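Local coordinates for ketol-acid reductoisomerase (NAD(+)) (uncultured archaeon GZfos26G2, PDB 4XDY), which catalyses the magnesium-dependent alkyl migration and NADH-dependent reduction of (S)-2-acetolactate in the biosynthesis of branched-chain amino acids, at residues M22-Q27 with W58-E63; A32-D37 with K143-G148; G65-P70 with A75-V80. One frame throughout, in Å; residues are numbered along the deposited sequence.

Contact 1: M22-Q27 with W58-E63; sequences MGYGAQ and WEKAKE. With NAI (1,4-dihydronicotinamide adenine dinucleotide), chain E.
The phenol ring of Tyr24 lies flat against helix 56-63, with the methyl group of Ala61 seated over the middle of one face. Ala61 CB stands 3.6 Å from the centroid of the Tyr24 ring and 9° off its normal, a nearly axial CH-pi contact. The Ala61 backbone shares the same face, its CA and N both close to CE2. Lys60 comes in at the edge instead, its CG in the ring plane and 3.9 Å from Tyr24 CE2. The polar ends reach past the contact: Tyr24 OH bonds to Asp64, and Lys60 NZ makes salt bridges with Asp64 and Asp29. This tyrosine sits within the glycine-rich turn of a Rossmann fold, where strand, turn and helix deliver backbone amides to the dinucleotide. Ala26 N donates to NAI O2A at 3.2 Å, and Gln27 N to NAI O2N along a nearly straight line of 170°. Gly25, the N-cap of that helix, passes so close to the phosphate that a CB would collide with O2A. Beyond the phosphates, the bent chain of Gln27 lays CG against the nicotinamide ring, 3.3 Å from NAI C2N, while its OE1 takes a weak hydrogen bond from the carboxamide N7N.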
loop_
_atom_site.group_PDB
_atom_site.type_symbol
_atom_site.label_atom_id
_atom_site.label_comp_id
_atom_site.label_asym_id
_atom_site.label_seq_id
_atom_site.Cartn_x
_atom_site.Cartn_y
_atom_site.Cartn_z
ATOM N N MET A 22 14.865 14.598 -21.503
ATOM C CA MET A 22 14.325 15.929 -21.324
ATOM C C MET A 22 13.485 15.995 -20.034
ATOM O O MET A 22 12.439 15.389 -19.956
ATOM C CB MET A 22 13.496 16.348 -22.498
ATOM C CG MET A 22 14.102 16.056 -23.891
ATOM S SD MET A 22 15.717 16.863 -23.995
ATOM C CE MET A 22 15.853 16.933 -25.777
ATOM N N GLY A 23 13.899 16.829 -19.099
ATOM C CA GLY A 23 13.279 16.894 -17.762
ATOM C C GLY A 23 13.861 15.995 -16.758
ATOM O O GLY A 23 13.731 14.786 -16.873
ATOM N N TYR A 24 14.468 16.525 -15.697
ATOM C CA TYR A 24 15.025 15.731 -14.671
ATOM C C TYR A 24 14.184 15.780 -13.416
ATOM O O TYR A 24 14.710 16.157 -12.381
ATOM C CB TYR A 24 16.481 16.224 -14.348
ATOM C CG TYR A 24 17.403 15.339 -13.585
ATOM C CD1 TYR A 24 18.050 14.273 -14.182
ATOM C CD2 TYR A 24 17.737 15.618 -12.266
ATOM C CE1 TYR A 24 18.924 13.463 -13.504
ATOM C CE2 TYR A 24 18.629 14.811 -11.556
ATOM C CZ TYR A 24 19.269 13.742 -12.198
ATOM O OH TYR A 24 20.129 12.895 -11.552
ATOM N N GLY A 25 12.926 15.310 -13.473
ATOM C CA GLY A 25 12.011 15.273 -12.347
ATOM C C GLY A 25 11.799 13.833 -11.917
ATOM O O GLY A 25 12.738 13.043 -11.911
ATOM N N ALA A 26 10.588 13.469 -11.491
ATOM C CA ALA A 26 10.435 12.142 -10.821
ATOM C C ALA A 26 10.916 11.040 -11.778
ATOM O O ALA A 26 11.685 10.151 -11.381
ATOM C CB ALA A 26 8.958 11.915 -10.492
ATOM N N GLN A 27 10.435 11.082 -13.015
ATOM C CA GLN A 27 10.801 10.077 -14.005
ATOM C C GLN A 27 12.204 10.312 -14.639
ATOM O O GLN A 27 12.950 9.360 -14.795
ATOM C CB GLN A 27 9.732 9.942 -15.074
ATOM C CG GLN A 27 8.481 9.164 -14.607
ATOM C CD GLN A 27 8.738 7.743 -14.139
ATOM O OE1 GLN A 27 8.055 7.231 -13.225
ATOM N NE2 GLN A 27 9.680 7.110 -14.741
ATOM N N TRP A 58 17.833 21.373 -12.895
ATOM C CA TRP A 58 19.093 21.674 -13.594
ATOM C C TRP A 58 20.338 21.438 -12.684
ATOM O O TRP A 58 21.277 20.713 -13.025
ATOM C CB TRP A 58 19.004 23.103 -14.175
ATOM C CG TRP A 58 20.282 23.572 -14.845
ATOM C CD1 TRP A 58 21.405 24.021 -14.228
ATOM C CD2 TRP A 58 20.546 23.650 -16.266
ATOM N NE1 TRP A 58 22.367 24.356 -15.172
ATOM C CE2 TRP A 58 21.855 24.162 -16.424
ATOM C CE3 TRP A 58 19.794 23.355 -17.409
ATOM C CZ2 TRP A 58 22.444 24.363 -17.690
ATOM C CZ3 TRP A 58 20.370 23.574 -18.670
ATOM C CH2 TRP A 58 21.692 24.068 -18.799
ATOM N N GLU A 59 20.299 22.007 -11.488
ATOM C CA GLU A 59 21.410 21.921 -10.558
ATOM C C GLU A 59 21.587 20.499 -10.119
ATOM O O GLU A 59 22.724 19.970 -9.997
ATOM C CB GLU A 59 21.114 22.814 -9.314
ATOM C CG GLU A 59 20.834 24.287 -9.616
ATOM C CD GLU A 59 21.988 24.985 -10.370
ATOM O OE1 GLU A 59 23.153 24.505 -10.355
ATOM O OE2 GLU A 59 21.724 26.026 -11.005
ATOM N N LYS A 60 20.458 19.819 -9.868
ATOM C CA LYS A 60 20.591 18.502 -9.318
ATOM C C LYS A 60 21.252 17.578 -10.339
ATOM O O LYS A 60 22.087 16.750 -9.977
ATOM C CB LYS A 60 19.250 17.917 -8.828
ATOM C CG LYS A 60 19.436 16.561 -8.129
ATOM C CD LYS A 60 18.073 16.026 -7.603
ATOM C CE LYS A 60 18.192 14.771 -6.748
ATOM N NZ LYS A 60 18.725 13.616 -7.528
ATOM N N ALA A 61 20.816 17.666 -11.592
ATOM C CA ALA A 61 21.393 16.834 -12.652
ATOM C C ALA A 61 22.914 17.099 -12.827
ATOM O O ALA A 61 23.668 16.148 -13.064
ATOM C CB ALA A 61 20.675 17.094 -13.963
ATOM N N LYS A 62 23.349 18.366 -12.683
ATOM C CA LYS A 62 24.850 18.705 -12.685
ATOM C C LYS A 62 25.589 18.008 -11.554
ATOM O O LYS A 62 26.545 17.250 -11.761
ATOM C CB LYS A 62 25.047 20.201 -12.621
ATOM C CG LYS A 62 24.756 20.944 -13.898
ATOM C CD LYS A 62 25.594 22.219 -13.963
ATOM C CE LYS A 62 25.358 22.969 -15.267
ATOM N NZ LYS A 62 25.971 22.305 -16.471
ATOM N N GLU A 63 25.007 18.131 -10.369
ATOM C CA GLU A 63 25.452 17.514 -9.153
ATOM C C GLU A 63 25.492 16.013 -9.176
ATOM O O GLU A 63 26.355 15.412 -8.546
ATOM C CB GLU A 63 24.488 18.011 -8.115
ATOM C CG GLU A 63 24.853 17.768 -6.688
ATOM C CD GLU A 63 23.917 18.568 -5.825
ATOM O OE1 GLU A 63 23.832 19.813 -6.023
ATOM O OE2 GLU A 63 23.231 17.936 -5.002
HETATM P PA NAI E . 7.952 16.445 -13.615
HETATM O O1A NAI E . 6.639 17.164 -13.271
HETATM O O2A NAI E . 8.749 15.825 -12.552
HETATM O O5B NAI E . 8.746 17.462 -14.582
HETATM C C5B NAI E . 10.102 17.146 -15.010
HETATM C C4B NAI E . 10.949 18.454 -14.967
HETATM O O4B NAI E . 10.399 19.287 -15.983
HETATM C C3B NAI E . 10.907 19.317 -13.679
HETATM O O3B NAI E . 11.747 18.690 -12.709
HETATM C C2B NAI E . 11.354 20.671 -14.188
HETATM O O2B NAI E . 12.780 20.729 -14.118
HETATM C C1B NAI E . 10.873 20.620 -15.660
HETATM N N9A NAI E . 9.776 21.547 -15.885
HETATM C C8A NAI E . 8.665 21.650 -15.039
HETATM N N7A NAI E . 7.851 22.585 -15.510
HETATM C C5A NAI E . 8.442 23.101 -16.619
HETATM C C6A NAI E . 8.115 24.155 -17.562
HETATM N N6A NAI E . 6.996 24.883 -17.445
HETATM N N1A NAI E . 8.931 24.391 -18.623
HETATM C C2A NAI E . 10.081 23.701 -18.767
HETATM N N3A NAI E . 10.471 22.725 -17.967
HETATM C C4A NAI E . 9.698 22.395 -16.868
HETATM O O3 NAI E . 7.543 15.263 -14.752
HETATM P PN NAI E . 7.169 13.698 -14.327
HETATM O O1N NAI E . 6.067 13.690 -13.285
HETATM O O2N NAI E . 8.452 13.046 -14.026
HETATM O O5D NAI E . 6.456 13.323 -15.689
HETATM C C5D NAI E . 7.288 13.039 -16.864
HETATM C C4D NAI E . 6.528 12.115 -17.883
HETATM O O4D NAI E . 6.503 10.837 -17.216
HETATM C C3D NAI E . 5.072 12.458 -18.139
HETATM O O3D NAI E . 4.719 12.119 -19.485
HETATM C C2D NAI E . 4.256 11.585 -17.156
HETATM O O2D NAI E . 2.899 11.326 -17.507
HETATM C C1D NAI E . 5.113 10.337 -17.147
HETATM N N1N NAI E . 5.049 9.434 -15.993
HETATM C C2N NAI E . 5.298 9.939 -14.766
HETATM C C3N NAI E . 5.279 9.148 -13.672
HETATM C C7N NAI E . 5.651 9.696 -12.404
HETATM O O7N NAI E . 5.624 10.918 -12.058
HETATM N N7N NAI E . 6.281 8.841 -11.639
HETATM C C4N NAI E . 5.004 7.737 -13.852
HETATM C C5N NAI E . 4.974 7.238 -15.193
HETATM C C6N NAI E . 4.965 8.126 -16.221
#

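Contact 2: A32-D37 with K143-G148; sequences ANCLKD and KAYLEG
Tyr145 reaches across to segment 32-37 of helix 26-37 and meets Cys34 along most of its length. Its CB already touches the sulfur, which comes closer still at CG, with Cys34 SG 3.4 Å from Tyr145 CG. With CG anti to the backbone N (chi1 176°), the ring is carried outward to the neighbouring helix. There Cys34 CB lies over one face, displaced toward the rim on the CD2 and CE2 side and 3.9 Å from the ring centroid. The sulfur is equally far from that centroid but stands 32° off the normal, an oblique sulfur-aromatic contact. Farther out, CE1 meets both CB and OD2 of Asp37, whose carboxylate plane is turned 45° from the ring. At the tip, Tyr145 OH lies 3.2 Å from Asp37 CB and as far from Cys34 O, and it is hydrogen-bonded to Ser38 just past the helix segment. Asp37 OD2 forms a salt bridge with Arg142, three residues before Tyr145, so the charge pair spans the same two helices; Leu146 CD2 comes 4.1 Å from Asp37 OD2. Replacing Tyr145 with an alanine would probably leave Cys34 without the ring that its CB covers and its sulfur leans on, and Ser38 without its phenolic partner. His177 stacks on the Tyr145 ring as well. Helix 138-146 then ends in a Schellman motif at Gly148, whose positive phi suits glycine. The whole is a helix-to-helix contact within the N-terminal Rossmann domain, joining the first helix after the glycine-rich turn to helix 138-146, with a Cys sulfur-aromatic pair at its centre.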
loop_
_atom_site.group_PDB
_atom_site.type_symbol
_atom_site.label_atom_id
_atom_site.label_comp_id
_atom_site.label_asym_id
_atom_site.label_seq_id
_atom_site.Cartn_x
_atom_site.Cartn_y
_atom_site.Cartn_z
ATOM N N ALA A 32 17.123 8.423 -16.049
ATOM C CA ALA A 32 18.505 8.814 -16.340
ATOM C C ALA A 32 19.561 8.068 -15.521
ATOM O O ALA A 32 20.586 7.613 -16.069
ATOM C CB ALA A 32 18.657 10.336 -16.255
ATOM N N ASN A 33 19.335 7.920 -14.230
ATOM C CA ASN A 33 20.274 7.258 -13.395
ATOM C C ASN A 33 20.286 5.773 -13.568
ATOM O O ASN A 33 21.338 5.158 -13.462
ATOM C CB ASN A 33 20.053 7.626 -11.947
ATOM C CG ASN A 33 20.627 9.008 -11.623
ATOM O OD1 ASN A 33 21.846 9.142 -11.494
ATOM N ND2 ASN A 33 19.780 10.059 -11.606
ATOM N N CYS A 34 19.134 5.153 -13.876
ATOM C CA CYS A 34 19.150 3.718 -14.138
ATOM C C CYS A 34 19.891 3.433 -15.463
ATOM O O CYS A 34 20.646 2.453 -15.547
ATOM C CB CYS A 34 17.713 3.127 -14.145
ATOM S SG CYS A 34 16.919 3.251 -12.514
ATOM N N LEU A 35 19.636 4.262 -16.464
ATOM C CA LEU A 35 20.273 4.132 -17.748
ATOM C C LEU A 35 21.813 4.334 -17.602
ATOM O O LEU A 35 22.604 3.519 -18.091
ATOM C CB LEU A 35 19.741 5.111 -18.744
ATOM C CG LEU A 35 18.339 4.786 -19.330
ATOM C CD1 LEU A 35 17.778 6.041 -20.041
ATOM C CD2 LEU A 35 18.352 3.628 -20.297
ATOM N N LYS A 36 22.178 5.389 -16.903
ATOM C CA LYS A 36 23.627 5.658 -16.685
ATOM C C LYS A 36 24.326 4.511 -15.905
ATOM O O LYS A 36 25.380 4.026 -16.304
ATOM C CB LYS A 36 23.829 7.019 -16.059
ATOM C CG LYS A 36 25.347 7.268 -15.827
ATOM C CD LYS A 36 25.717 8.695 -15.462
ATOM C CE LYS A 36 25.381 9.106 -14.029
ATOM N NZ LYS A 36 26.121 8.473 -12.886
ATOM N N ASP A 37 23.673 3.986 -14.883
ATOM C CA ASP A 37 24.157 2.880 -14.093
ATOM C C ASP A 37 24.309 1.595 -14.896
ATOM O O ASP A 37 25.149 0.804 -14.548
ATOM C CB ASP A 37 23.254 2.564 -12.868
ATOM C CG ASP A 37 23.377 3.569 -11.722
ATOM O OD1 ASP A 37 24.145 4.536 -11.831
ATOM O OD2 ASP A 37 22.626 3.400 -10.714
ATOM N N LYS A 143 14.434 2.921 -6.623
ATOM C CA LYS A 143 14.660 2.018 -5.540
ATOM C C LYS A 143 14.633 0.597 -5.966
ATOM O O LYS A 143 15.524 -0.205 -5.549
ATOM C CB LYS A 143 13.645 2.213 -4.432
ATOM C CG LYS A 143 13.913 3.405 -3.532
ATOM C CD LYS A 143 12.888 3.442 -2.391
ATOM C CE LYS A 143 13.163 2.331 -1.378
ATOM N NZ LYS A 143 12.571 1.008 -1.687
ATOM N N ALA A 144 13.620 0.234 -6.770
ATOM C CA ALA A 144 13.559 -1.133 -7.271
ATOM C C ALA A 144 14.837 -1.499 -8.042
ATOM O O ALA A 144 15.379 -2.634 -7.884
ATOM C CB ALA A 144 12.301 -1.348 -8.162
ATOM N N TYR A 145 15.317 -0.576 -8.873
ATOM C CA TYR A 145 16.496 -0.840 -9.674
ATOM C C TYR A 145 17.721 -1.046 -8.745
ATOM O O TYR A 145 18.462 -2.024 -8.889
ATOM C CB TYR A 145 16.739 0.337 -10.608
ATOM C CG TYR A 145 17.985 0.248 -11.435
ATOM C CD1 TYR A 145 19.229 0.529 -10.877
ATOM C CD2 TYR A 145 17.949 -0.141 -12.735
ATOM C CE1 TYR A 145 20.413 0.411 -11.633
ATOM C CE2 TYR A 145 19.102 -0.257 -13.497
ATOM C CZ TYR A 145 20.344 0.064 -12.923
ATOM O OH TYR A 145 21.498 -0.022 -13.705
ATOM N N LEU A 146 17.825 -0.196 -7.740
ATOM C CA LEU A 146 18.976 -0.255 -6.800
ATOM C C LEU A 146 18.887 -1.510 -5.957
ATOM O O LEU A 146 19.910 -2.033 -5.542
ATOM C CB LEU A 146 18.997 0.965 -5.918
ATOM C CG LEU A 146 19.459 2.232 -6.702
ATOM C CD1 LEU A 146 19.370 3.422 -5.763
ATOM C CD2 LEU A 146 20.870 2.074 -7.313
ATOM N N GLU A 147 17.671 -2.015 -5.725
ATOM C CA GLU A 147 17.485 -3.261 -5.009
ATOM C C GLU A 147 17.684 -4.545 -5.799
ATOM O O GLU A 147 17.493 -5.609 -5.223
ATOM C CB GLU A 147 16.102 -3.285 -4.345
ATOM C CG GLU A 147 16.061 -2.415 -3.086
ATOM C CD GLU A 147 14.651 -2.072 -2.645
ATOM O OE1 GLU A 147 13.694 -2.596 -3.261
ATOM O OE2 GLU A 147 14.496 -1.264 -1.714
ATOM N N GLY A 148 18.034 -4.479 -7.081
ATOM C CA GLY A 148 18.246 -5.694 -7.890
ATOM C C GLY A 148 16.994 -6.202 -8.590
ATOM O O GLY A 148 16.978 -7.257 -9.205
#

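Contact 3: G65-P70 with A75-V80; sequences GFEVLP and AEKGDV
Two extended side chains reach for each other here, each with CG anti to the backbone N: Glu67 at chi1 171° and Lys77 at chi1 -179°. Beyond CG both chains continue without a sharp bend, the lysine staying stretched through chi4 at 168°, and they arrive from opposite directions. Their charged ends meet between strand 67-70 and the last turn of helix 71-77. Lys77 NZ donates a hydrogen bond to Glu67 OE1 at 3.0 Å, and the pair is also a salt bridge. The ammonium approaches on the syn side of that oxygen, 17° out of the carboxylate plane. It does not straddle the carboxylate evenly, for Glu67 OE2 lies 4.0 Å from Lys77 NZ and the grip is one-sided. The methylene chain of Lys77 has a second, looser neighbour in Leu69, whose CD1 lies 4.4 Å from Lys77 CD. Glu67 and Leu69 are two residues apart on the strand, and both point their side chains toward the helix.

Strand 67-70 and helix 71-77 form the first part of a beta-alpha-beta crossover to strand 80-83 in the Rossmann domain. Strand 67-70 pairs in parallel with strand 41-50, and Pro70 serves as the N-cap of the helix that follows directly. Side chains of both Glu67 and Lys77 also rest on Val43 of that neighbouring strand. Val68 points the other way, packing on helix 56-63, while Gly78 is the first residue to leave helical geometry after Lys77. Because Lys77 is exposed, water probably screens the ion pair. Carried by a single carboxylate oxygen, it ties the end of the helix to the strand as one modest electrostatic link flanked by aliphatic carbon.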
loop_
_atom_site.group_PDB
_atom_site.type_symbol
_atom_site.label_atom_id
_atom_site.label_comp_id
_atom_site.label_asym_id
_atom_site.label_seq_id
_atom_site.Cartn_x
_atom_site.Cartn_y
_atom_site.Cartn_z
ATOM N N GLY A 65 26.163 14.311 -11.727
ATOM C CA GLY A 65 27.247 13.960 -12.605
ATOM C C GLY A 65 26.867 13.833 -14.053
ATOM O O GLY A 65 27.576 13.234 -14.785
ATOM N N PHE A 66 25.749 14.409 -14.483
ATOM C CA PHE A 66 25.371 14.377 -15.889
ATOM C C PHE A 66 25.893 15.543 -16.675
ATOM O O PHE A 66 26.036 16.618 -16.140
ATOM C CB PHE A 66 23.821 14.381 -15.978
ATOM C CG PHE A 66 23.236 13.113 -15.559
ATOM C CD1 PHE A 66 23.049 12.092 -16.489
ATOM C CD2 PHE A 66 22.911 12.897 -14.259
ATOM C CE1 PHE A 66 22.545 10.854 -16.086
ATOM C CE2 PHE A 66 22.413 11.669 -13.856
ATOM C CZ PHE A 66 22.206 10.664 -14.767
ATOM N N GLU A 67 26.073 15.349 -17.971
ATOM C CA GLU A 67 26.093 16.477 -18.869
ATOM C C GLU A 67 24.693 17.086 -19.017
ATOM O O GLU A 67 23.756 16.383 -19.403
ATOM C CB GLU A 67 26.657 16.080 -20.224
ATOM C CG GLU A 67 26.508 17.167 -21.254
ATOM C CD GLU A 67 27.193 16.881 -22.594
ATOM O OE1 GLU A 67 27.429 15.699 -22.939
ATOM O OE2 GLU A 67 27.474 17.874 -23.304
ATOM N N VAL A 68 24.575 18.394 -18.796
ATOM C CA VAL A 68 23.308 19.077 -18.719
ATOM C C VAL A 68 23.319 20.217 -19.714
ATOM O O VAL A 68 24.174 21.100 -19.665
ATOM C CB VAL A 68 23.005 19.522 -17.257
ATOM C CG1 VAL A 68 21.627 20.163 -17.132
ATOM C CG2 VAL A 68 23.191 18.377 -16.295
ATOM N N LEU A 69 22.400 20.161 -20.669
ATOM C CA LEU A 69 22.304 21.117 -21.707
ATOM C C LEU A 69 20.940 21.701 -21.735
ATOM O O LEU A 69 19.996 21.026 -21.294
ATOM C CB LEU A 69 22.548 20.424 -23.058
ATOM C CG LEU A 69 23.857 19.620 -23.193
ATOM C CD1 LEU A 69 23.925 18.752 -24.439
ATOM C CD2 LEU A 69 25.013 20.593 -23.200
ATOM N N PRO A 70 20.790 22.849 -22.414
ATOM C CA PRO A 70 19.497 23.319 -22.807
ATOM C C PRO A 70 18.812 22.262 -23.669
ATOM O O PRO A 70 19.481 21.460 -24.343
ATOM C CB PRO A 70 19.774 24.597 -23.637
ATOM C CG PRO A 70 21.198 24.975 -23.329
ATOM C CD PRO A 70 21.895 23.736 -22.902
ATOM N N ALA A 75 18.594 17.825 -27.634
ATOM C CA ALA A 75 17.853 17.150 -28.667
ATOM C C ALA A 75 18.762 16.889 -29.883
ATOM O O ALA A 75 18.626 15.905 -30.570
ATOM C CB ALA A 75 16.713 17.961 -29.132
ATOM N N GLU A 76 19.632 17.845 -30.145
ATOM C CA GLU A 76 20.644 17.722 -31.209
ATOM C C GLU A 76 21.540 16.527 -30.958
ATOM O O GLU A 76 21.775 15.734 -31.850
ATOM C CB GLU A 76 21.468 19.041 -31.290
ATOM C CG GLU A 76 22.256 19.181 -32.577
ATOM C CD GLU A 76 22.663 20.618 -32.893
ATOM O OE1 GLU A 76 22.346 21.584 -32.134
ATOM O OE2 GLU A 76 23.295 20.762 -33.947
ATOM N N LYS A 77 21.953 16.322 -29.732
ATOM C CA LYS A 77 22.876 15.333 -29.414
ATOM C C LYS A 77 22.247 13.923 -29.259
ATOM O O LYS A 77 22.906 12.896 -29.363
ATOM C CB LYS A 77 23.528 15.794 -28.126
ATOM C CG LYS A 77 24.576 14.855 -27.647
ATOM C CD LYS A 77 25.676 15.514 -26.829
ATOM C CE LYS A 77 26.605 14.367 -26.387
ATOM N NZ LYS A 77 27.875 14.857 -25.827
ATOM N N GLY A 78 20.968 13.856 -28.910
ATOM C CA GLY A 78 20.413 12.548 -28.623
ATOM C C GLY A 78 20.030 11.797 -29.899
ATOM O O GLY A 78 19.399 12.344 -30.781
ATOM N N ASP A 79 20.337 10.511 -29.899
ATOM C CA ASP A 79 19.767 9.603 -30.888
ATOM C C ASP A 79 18.311 9.255 -30.511
ATOM O O ASP A 79 17.489 8.990 -31.377
ATOM C CB ASP A 79 20.589 8.328 -30.910
ATOM C CG ASP A 79 22.038 8.592 -31.318
ATOM O OD1 ASP A 79 22.173 9.199 -32.371
ATOM O OD2 ASP A 79 22.974 8.322 -30.533
ATOM N N VAL A 80 18.081 9.187 -29.190
ATOM C CA VAL A 80 16.737 9.039 -28.607
ATOM C C VAL A 80 16.457 10.316 -27.834
ATOM O O VAL A 80 17.251 10.713 -27.018
ATOM C CB VAL A 80 16.612 7.803 -27.683
ATOM C CG1 VAL A 80 15.166 7.684 -27.168
ATOM C CG2 VAL A 80 16.967 6.544 -28.448
#

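In the fold
All three contacts lie in one Rossmann domain, at different distances from its nucleotide. Contacts 1 and 2 share helix 26-37, their centres about 15 Å apart, and meet where Tyr24 OH is hydrogen-bonded to Asn33 ND2 at 2.9 Å. Contact 3 follows contact 1 along the chain, with centres about 12 Å apart; a probable hydrogen bond between Phe66 N and Ala61 O (3.1 Å) joins them. Phe66 also packs against the helix of contact 2, its CZ 3.6 Å from Lys36 CE. Of the three, only contact 1 touches NAI: the side chains of Cys34 and Leu69 are about 12 and 13 Å from it, respectively.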